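Flagellar basal body protein (Helicobacter pylori, PDB 5NPY) probably forms part of the flagellar hook, the curved extracellular segment that links the basal-body rod to the filament. Local coordinates at residues 195-200 against 454-460. Sequence-based numbering, arbitrary orientation.
Sequences ISVNLN and HDSSDLS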
# COMPACT_ATOMS: atom_id res chain seq x y z
N ILE A 195 -1.78 -2.16 1.37
CA ILE A 195 -2.47 -0.94 0.97
C ILE A 195 -3.21 -0.36 2.17
O ILE A 195 -3.69 -1.07 3.06
CB ILE A 195 -3.46 -1.12 -0.21
CG1 ILE A 195 -4.58 -2.10 0.16
CG2 ILE A 195 -2.70 -1.52 -1.48
CD1 ILE A 195 -5.71 -2.17 -0.85
N SER A 196 -3.27 0.96 2.21
CA SER A 196 -4.16 1.69 3.10
C SER A 196 -5.26 2.27 2.23
O SER A 196 -4.97 2.99 1.27
CB SER A 196 -3.41 2.78 3.88
OG SER A 196 -2.41 3.45 3.12
N VAL A 197 -6.50 1.91 2.54
CA VAL A 197 -7.69 2.35 1.81
C VAL A 197 -8.74 2.74 2.83
O VAL A 197 -8.90 2.08 3.87
CB VAL A 197 -8.22 1.24 0.87
CG1 VAL A 197 -8.54 -0.07 1.63
CG2 VAL A 197 -9.42 1.69 0.13
N ASN A 198 -9.46 3.80 2.55
CA ASN A 198 -10.63 4.13 3.33
C ASN A 198 -11.84 3.67 2.55
O ASN A 198 -11.89 3.86 1.33
CB ASN A 198 -10.69 5.63 3.63
CG ASN A 198 -11.87 5.98 4.49
OD1 ASN A 198 -11.81 5.78 5.70
ND2 ASN A 198 -12.91 6.55 3.89
N LEU A 199 -12.79 3.04 3.23
CA LEU A 199 -13.98 2.51 2.58
C LEU A 199 -15.19 3.24 3.15
O LEU A 199 -15.55 3.03 4.31
CB LEU A 199 -14.10 1.00 2.77
CG LEU A 199 -13.00 0.08 2.18
CD1 LEU A 199 -13.24 -1.36 2.57
CD2 LEU A 199 -12.89 0.16 0.68
N ASN A 200 -15.80 4.08 2.34
CA ASN A 200 -16.94 4.85 2.81
C ASN A 200 -18.22 4.20 2.33
O ASN A 200 -18.37 3.92 1.12
CB ASN A 200 -16.86 6.29 2.29
CG ASN A 200 -17.90 7.23 2.95
OD1 ASN A 200 -19.09 6.96 2.93
ND2 ASN A 200 -17.43 8.33 3.53
N HIS A 454 0.10 4.70 6.43
CA HIS A 454 -1.32 4.89 6.74
C HIS A 454 -1.97 3.53 7.01
O HIS A 454 -1.48 2.49 6.54
CB HIS A 454 -2.07 5.60 5.58
CG HIS A 454 -1.41 6.86 5.12
ND1 HIS A 454 -1.77 8.10 5.59
CD2 HIS A 454 -0.37 7.07 4.28
CE1 HIS A 454 -1.00 9.02 5.04
NE2 HIS A 454 -0.14 8.42 4.24
N ASP A 455 -3.05 3.57 7.79
CA ASP A 455 -3.92 2.46 8.12
C ASP A 455 -5.23 2.55 7.34
O ASP A 455 -5.71 3.65 7.04
CB ASP A 455 -4.23 2.45 9.63
CG ASP A 455 -2.98 2.37 10.49
OD1 ASP A 455 -2.19 1.43 10.28
OD2 ASP A 455 -2.78 3.23 11.37
N SER A 456 -5.81 1.39 7.02
CA SER A 456 -7.09 1.38 6.35
C SER A 456 -8.22 1.66 7.34
O SER A 456 -8.11 1.39 8.54
CB SER A 456 -7.32 0.05 5.63
OG SER A 456 -6.30 -0.18 4.67
N SER A 457 -9.30 2.24 6.82
CA SER A 457 -10.33 2.77 7.70
C SER A 457 -11.68 2.75 7.01
O SER A 457 -11.77 2.60 5.79
CB SER A 457 -9.98 4.17 8.18
OG SER A 457 -9.47 4.92 7.10
N ASP A 458 -12.73 2.87 7.82
CA ASP A 458 -14.07 3.12 7.34
C ASP A 458 -14.55 4.50 7.82
O ASP A 458 -15.65 4.62 8.38
CB ASP A 458 -15.00 1.99 7.79
CG ASP A 458 -15.25 1.97 9.30
OD1 ASP A 458 -14.40 2.44 10.08
OD2 ASP A 458 -16.33 1.50 9.71
N LEU A 459 -13.73 5.54 7.61
CA LEU A 459 -14.05 6.90 8.05
C LEU A 459 -15.18 7.51 7.25
O LEU A 459 -15.12 7.55 6.01
CB LEU A 459 -12.82 7.81 7.94
CG LEU A 459 -11.63 7.56 8.87
CD1 LEU A 459 -10.41 8.45 8.51
CD2 LEU A 459 -12.05 7.72 10.33
N SER A 460 -16.20 8.01 7.95
CA SER A 460 -17.40 8.53 7.30
C SER A 460 -17.15 9.87 6.61
O SER A 460 -17.76 10.15 5.57
CB SER A 460 -18.53 8.70 8.33
OG SER A 460 -19.65 7.90 8.01
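Asn198 and Ser457 form a single parallel beta bridge, made by two backbone bonds that flank Asn198: Ser457 N donates to Val197 O (3.0 Å), Leu199 N donates to Ser457 O (2.8 Å), and the two segments run 10° apart from end to end. The bridge lies at the end of strand 192-198, which sits in a mixed sheet between strands 442-447 and 465-471; residues 454-460 belong to the loop joining those two neighbours and lie along the strand between them. One residue upstream a side chain replaces the backbone partner. With its OG anti to the carbonyl carbon and beside its own N, Ser456 meets the amide of Val197, whose N donates to Ser456 OG at 3.0 Å; the same hydroxyl is also bonded to Leu448 O, which ties the loop back to the end of strand 442-447. Ser196 turns its side chain toward the loop, its OG packing 3.3 Å from His454 CB while hydrogen-bonding to Ser451 OG and Glu468 O. Farther along, Asn200 ND2 is hydrogen-bonded to Gln462 O, with a weak bond to Ser460 O besides, and Asn198 ND2 has a second acceptor in Asp463 O. The polar centre is Asn198. Its CG extends anti to the backbone N (chi1 -178°), carrying the amide alongside the loop, where it grips both backbone polar atoms of Leu459. Asn198 ND2 reaches Leu459 O at 3.2 Å, nearly straight (167°) and within the amide plane. Its carbonyl oxygen takes two in-plane donors: Asn198 OD1 receives Leu459 N at 2.7 Å and the hydroxyl of Ser457, OG, at 2.9 Å, each on a lone pair.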